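Local atomic coordinates of aminotransferase (Paracoccus denitrificans, PDB entry 4GRX), a protein that probably transfers amino groups between amines and carbonyl compounds as a pyridoxal-phosphate-dependent class III omega-aminotransferase. Residues E110-V115 and V123-S128; N133-K138 and G307-G312. All coordinates share one frame; numbering follows the deposited sequence.

Contact 1: E110-V115 and V123-S128; sequences EKLVEV and VFYTNS. With NA (sodium ion), chain E.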
loop_
_atom_site.group_PDB
_atom_site.type_symbol
_atom_site.label_atom_id
_atom_site.label_comp_id
_atom_site.label_asym_id
_atom_site.label_seq_id
_atom_site.Cartn_x
_atom_site.Cartn_y
_atom_site.Cartn_z
ATOM N N GLU A 110 -2.265 -9.357 19.277
ATOM C CA GLU A 110 -2.047 -9.576 20.701
ATOM C C GLU A 110 -0.649 -9.140 21.123
ATOM O O GLU A 110 -0.484 -8.395 22.093
ATOM C CB GLU A 110 -2.260 -11.047 21.013
ATOM C CG GLU A 110 -2.334 -11.374 22.492
ATOM C CD GLU A 110 -2.996 -12.718 22.742
ATOM O OE1 GLU A 110 -2.738 -13.655 21.957
ATOM O OE2 GLU A 110 -3.774 -12.844 23.719
ATOM N N LYS A 111 0.350 -9.589 20.366
ATOM C CA LYS A 111 1.741 -9.234 20.633
ATOM C C LYS A 111 1.963 -7.724 20.565
ATOM O O LYS A 111 2.570 -7.137 21.473
ATOM C CB LYS A 111 2.681 -9.979 19.676
ATOM C CG LYS A 111 4.168 -9.677 19.846
ATOM C CD LYS A 111 4.689 -9.785 21.284
ATOM C CE LYS A 111 4.510 -11.170 21.897
ATOM N NZ LYS A 111 5.526 -11.474 22.948
ATOM N N LEU A 112 1.449 -7.108 19.499
ATOM C CA LEU A 112 1.605 -5.676 19.265
ATOM C C LEU A 112 1.009 -4.764 20.340
ATOM O O LEU A 112 1.647 -3.785 20.734
ATOM C CB LEU A 112 1.063 -5.280 17.883
ATOM C CG LEU A 112 2.010 -5.427 16.688
ATOM C CD1 LEU A 112 1.277 -5.115 15.390
ATOM C CD2 LEU A 112 3.247 -4.542 16.835
ATOM N N VAL A 113 -0.207 -5.058 20.804
ATOM C CA VAL A 113 -0.815 -4.249 21.861
ATOM C C VAL A 113 0.064 -4.364 23.095
ATOM O O VAL A 113 0.302 -3.384 23.803
ATOM C CB VAL A 113 -2.279 -4.658 22.144
ATOM C CG1 VAL A 113 -2.733 -4.225 23.537
ATOM C CG2 VAL A 113 -3.188 -4.079 21.068
ATOM N N GLU A 114 0.593 -5.558 23.313
ATOM C CA GLU A 114 1.443 -5.803 24.460
ATOM C C GLU A 114 2.736 -4.944 24.461
ATOM O O GLU A 114 2.984 -4.196 25.427
ATOM C CB GLU A 114 1.750 -7.284 24.556
ATOM C CG GLU A 114 2.428 -7.653 25.843
ATOM C CD GLU A 114 3.442 -8.755 25.661
ATOM O OE1 GLU A 114 4.248 -8.934 26.598
ATOM O OE2 GLU A 114 3.440 -9.432 24.602
ATOM N N VAL A 115 3.528 -5.034 23.383
ATOM C CA VAL A 115 4.773 -4.246 23.247
ATOM C C VAL A 115 4.520 -2.741 23.111
ATOM O O VAL A 115 5.434 -1.931 23.272
ATOM C CB VAL A 115 5.656 -4.711 22.058
ATOM C CG1 VAL A 115 6.047 -6.174 22.204
ATOM C CG2 VAL A 115 4.965 -4.473 20.720
ATOM N N VAL A 123 -5.914 -3.103 16.548
ATOM C CA VAL A 123 -4.915 -3.102 15.488
ATOM C C VAL A 123 -5.606 -3.295 14.125
ATOM O O VAL A 123 -6.402 -4.234 13.941
ATOM C CB VAL A 123 -3.865 -4.232 15.726
ATOM C CG1 VAL A 123 -2.679 -4.106 14.782
ATOM C CG2 VAL A 123 -3.381 -4.243 17.176
ATOM N N PHE A 124 -5.306 -2.397 13.187
ATOM C CA PHE A 124 -5.707 -2.562 11.788
ATOM C C PHE A 124 -4.465 -2.655 10.879
ATOM O O PHE A 124 -3.460 -1.980 11.126
ATOM C CB PHE A 124 -6.631 -1.423 11.353
ATOM C CG PHE A 124 -7.287 -1.654 10.014
ATOM C CD1 PHE A 124 -8.402 -2.499 9.899
ATOM C CD2 PHE A 124 -6.795 -1.027 8.856
ATOM C CE1 PHE A 124 -9.009 -2.708 8.663
ATOM C CE2 PHE A 124 -7.403 -1.233 7.621
ATOM C CZ PHE A 124 -8.510 -2.073 7.530
ATOM N N TYR A 125 -4.521 -3.494 9.840
ATOM C CA TYR A 125 -3.315 -3.747 9.029
ATOM C C TYR A 125 -3.313 -3.114 7.632
ATOM O O TYR A 125 -4.364 -2.907 7.020
ATOM C CB TYR A 125 -3.010 -5.248 8.946
ATOM C CG TYR A 125 -2.641 -5.873 10.279
ATOM C CD1 TYR A 125 -1.364 -5.728 10.810
ATOM C CD2 TYR A 125 -3.573 -6.615 11.004
ATOM C CE1 TYR A 125 -1.024 -6.289 12.028
ATOM C CE2 TYR A 125 -3.244 -7.177 12.223
ATOM C CZ TYR A 125 -1.967 -7.013 12.732
ATOM O OH TYR A 125 -1.628 -7.578 13.941
ATOM N N THR A 126 -2.107 -2.819 7.147
ATOM C CA THR A 126 -1.898 -2.312 5.798
ATOM C C THR A 126 -0.673 -2.984 5.207
ATOM O O THR A 126 -0.041 -3.836 5.855
ATOM C CB THR A 126 -1.631 -0.800 5.796
ATOM O OG1 THR A 126 -0.452 -0.528 6.554
ATOM C CG2 THR A 126 -2.780 -0.049 6.403
ATOM N N ASN A 127 -0.308 -2.585 3.993
ATOM C CA ASN A 127 0.929 -3.092 3.398
ATOM C C ASN A 127 2.105 -2.163 3.625
ATOM O O ASN A 127 3.216 -2.623 3.872
ATOM C CB ASN A 127 0.744 -3.385 1.911
ATOM C CG ASN A 127 -0.341 -4.415 1.657
ATOM O OD1 ASN A 127 -0.270 -5.541 2.152
ATOM N ND2 ASN A 127 -1.359 -4.030 0.899
ATOM N N SER A 128 1.859 -0.858 3.578
ATOM C CA SER A 128 2.922 0.133 3.698
ATOM C C SER A 128 2.632 1.126 4.804
ATOM O O SER A 128 1.511 1.214 5.290
ATOM C CB SER A 128 3.063 0.875 2.381
ATOM O OG SER A 128 1.888 1.616 2.101
HETATM NA NA NA E . 0.878 -2.506 26.015
HETATM O O HOH W 1 2.385 -2.068 27.600
#
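Helix 103-115 packs its last turns on strand 122-126, the outermost strand, within this chain, of the large seven-stranded sheet, with Leu112 and Val113 set against Val123 and Tyr125. Leu112 does the reaching: its CD1 methyl lies 4.1 Å from Val123 CG1, the two side chains crossing at about a right angle. The same CD1 sits 4.1 Å from Tyr125 OH, the leucine and the tyrosine coming at each other from opposite directions and the methyl meeting the ring obliquely. With chi1 at -65°, the Tyr125 ring lies beside its own backbone N and extends to the helix, where the hydroxyl hydrogen-bonds the OG of Ser109, the residue just before the segment. Val113 adds the other apolar touch, CG2 to Val123 CG2 at 3.9 Å; the Val123 backbone goes on to bond the second subunit. The segments meet by van der Waals packing alone, largely of apolar groups. At the helix end a sodium ion takes Val113 O at 2.5 Å, Glu114 O at 2.8 Å and a water, with the carbonyls of Ser116 and Phe118 also bound. It ties the C-terminal turn to the loop leading into the strand. Helix 103-115 thus covers one face of the large-domain sheet of fold type I aminotransferases, at the strand that follows it in the chain.

Contact 2: N133-K138 and G307-G312; sequences NDTMVK and GAVILG
Thr135 OG1 is gripped twice, by His331 NE2 and by the carbonyl of Glu131 one turn back in its own helix, which ties down the polar branch of a side chain whose other branch faces the sheet. That other branch, CG2, comes 4.4 Å from Val309 CG2 on strand 307-311, a loose apolar touch. The main contact is made by Met136. Its CG stands opposite the backbone N (chi1 -171°), and a bend at the next torsion, chi2 66°, brings the sulfur over the strand, where SD lies 3.8 Å from Val309 CG1. A further turn about the CG-SD bond carries the methyl onward, and CE ends 4.0 Å from Leu311 CD2. One flexible side chain thus spans two strand residues that lie on the same side of the sheet, skipping Ile310, whose CB leaves in the other direction. Ile294 on the neighbouring strand 292-295 and Phe233 on strand 229-234 also touch Met136, extending the apolar layer across the sheet. Nearby, Lys138 NZ is held by His331 ND1 and by the carbonyl of Val165 of the second subunit, and so links this helix to the dimer interface. The axis of helix segment 133-138 runs at 34° to that of strand 307-311, 8.8 Å away at closest approach. Such a helix laid over the sheet, here above its antiparallel member 307-311, belongs to the alpha/beta large domain of fold type I PLP enzymes.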
loop_
_atom_site.group_PDB
_atom_site.type_symbol
_atom_site.label_atom_id
_atom_site.label_comp_id
_atom_site.label_asym_id
_atom_site.label_seq_id
_atom_site.Cartn_x
_atom_site.Cartn_y
_atom_site.Cartn_z
ATOM N N ASN A 133 -0.889 5.635 7.316
ATOM C CA ASN A 133 -1.215 7.041 7.584
ATOM C C ASN A 133 -2.488 7.477 6.866
ATOM O O ASN A 133 -3.352 8.140 7.462
ATOM C CB ASN A 133 -0.032 7.960 7.246
ATOM C CG ASN A 133 1.048 7.928 8.314
ATOM O OD1 ASN A 133 0.750 7.983 9.522
ATOM N ND2 ASN A 133 2.305 7.829 7.887
ATOM N N ASP A 134 -2.593 7.097 5.593
ATOM C CA ASP A 134 -3.797 7.279 4.820
ATOM C C ASP A 134 -5.058 6.693 5.522
ATOM O O ASP A 134 -6.081 7.393 5.677
ATOM C CB ASP A 134 -3.603 6.663 3.443
ATOM C CG ASP A 134 -4.560 7.228 2.435
ATOM O OD1 ASP A 134 -5.788 7.060 2.628
ATOM O OD2 ASP A 134 -4.100 7.866 1.460
ATOM N N THR A 135 -4.967 5.425 5.943
ATOM C CA THR A 135 -6.002 4.766 6.733
ATOM C C THR A 135 -6.328 5.563 8.002
ATOM O O THR A 135 -7.513 5.734 8.333
ATOM C CB THR A 135 -5.584 3.326 7.114
ATOM O OG1 THR A 135 -5.616 2.482 5.951
ATOM C CG2 THR A 135 -6.504 2.728 8.190
ATOM N N MET A 136 -5.283 6.054 8.692
ATOM C CA MET A 136 -5.457 6.784 9.953
ATOM C C MET A 136 -6.280 8.052 9.777
ATOM O O MET A 136 -7.119 8.376 10.616
ATOM C CB MET A 136 -4.126 7.134 10.616
ATOM C CG MET A 136 -4.283 7.706 12.024
ATOM S SD MET A 136 -4.961 6.473 13.168
ATOM C CE MET A 136 -6.405 7.334 13.812
ATOM N N VAL A 137 -6.021 8.767 8.687
ATOM C CA VAL A 137 -6.770 9.967 8.388
ATOM C C VAL A 137 -8.242 9.602 8.161
ATOM O O VAL A 137 -9.122 10.224 8.740
ATOM C CB VAL A 137 -6.178 10.722 7.183
ATOM C CG1 VAL A 137 -7.000 11.958 6.871
ATOM C CG2 VAL A 137 -4.751 11.132 7.485
ATOM N N LYS A 138 -8.497 8.578 7.346
ATOM C CA LYS A 138 -9.872 8.145 7.060
ATOM C C LYS A 138 -10.600 7.736 8.348
ATOM O O LYS A 138 -11.784 8.048 8.533
ATOM C CB LYS A 138 -9.890 6.990 6.060
ATOM C CG LYS A 138 -9.627 7.357 4.612
ATOM C CD LYS A 138 -9.666 6.103 3.740
ATOM C CE LYS A 138 -11.091 5.572 3.565
ATOM N NZ LYS A 138 -11.157 4.259 2.863
ATOM N N GLY A 307 2.170 -2.968 7.384
ATOM C CA GLY A 307 1.874 -1.766 8.156
ATOM C C GLY A 307 0.849 -2.048 9.240
ATOM O O GLY A 307 0.016 -2.949 9.113
ATOM N N ALA A 308 0.911 -1.271 10.313
ATOM C CA ALA A 308 -0.043 -1.408 11.408
ATOM C C ALA A 308 -0.416 -0.075 12.025
ATOM O O ALA A 308 0.445 0.758 12.346
ATOM C CB ALA A 308 0.483 -2.345 12.477
ATOM N N VAL A 309 -1.718 0.103 12.189
ATOM C CA VAL A 309 -2.278 1.187 12.970
ATOM C C VAL A 309 -2.662 0.555 14.309
ATOM O O VAL A 309 -3.486 -0.381 14.330
ATOM C CB VAL A 309 -3.517 1.760 12.251
ATOM C CG1 VAL A 309 -4.309 2.707 13.147
ATOM C CG2 VAL A 309 -3.097 2.452 10.967
ATOM N N ILE A 310 -2.038 1.030 15.400
ATOM C CA ILE A 310 -2.381 0.605 16.768
ATOM C C ILE A 310 -3.118 1.695 17.568
ATOM O O ILE A 310 -2.500 2.635 18.076
ATOM C CB ILE A 310 -1.141 0.192 17.587
ATOM C CG1 ILE A 310 -0.229 -0.742 16.791
ATOM C CG2 ILE A 310 -1.572 -0.465 18.898
ATOM C CD1 ILE A 310 1.104 -1.005 17.468
ATOM N N LEU A 311 -4.431 1.564 17.696
ATOM C CA LEU A 311 -5.211 2.537 18.462
ATOM C C LEU A 311 -5.087 2.311 19.973
ATOM O O LEU A 311 -5.308 1.192 20.451
ATOM C CB LEU A 311 -6.684 2.472 18.055
ATOM C CG LEU A 311 -7.038 2.675 16.580
ATOM C CD1 LEU A 311 -8.473 2.240 16.313
ATOM C CD2 LEU A 311 -6.820 4.118 16.152
ATOM N N GLY A 312 -4.735 3.366 20.714
ATOM C CA GLY A 312 -4.770 3.348 22.185
ATOM C C GLY A 312 -6.202 3.181 22.694
ATOM O O GLY A 312 -7.153 3.296 21.906
#

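Contacts 1 and 2, their centres 10 Å apart, use opposite faces of one sheet edge: Val123 and Tyr125 turn to helix 103-115, while Phe124 and Thr126 turn to helix 129-146, Phe124 CD2 packing 3.8 Å from Thr135 CG2. Strands 122-126 and 307-311 are antiparallel neighbours, probably hydrogen-bonded from Gly307 N to Thr126 O at 2.8 Å and from Val309 N to Phe124 O at 2.9 Å. The chain passes directly from strand 122-126 into helix 129-146. In the loop that joins strand 292-295 to strand 307-311 is Lys297, which carries the pyridoxal phosphate and lines the delta-amino valeric acid pocket; contact 2 is tied to it through that loop, contact 1 through its pairing with strand 307-311.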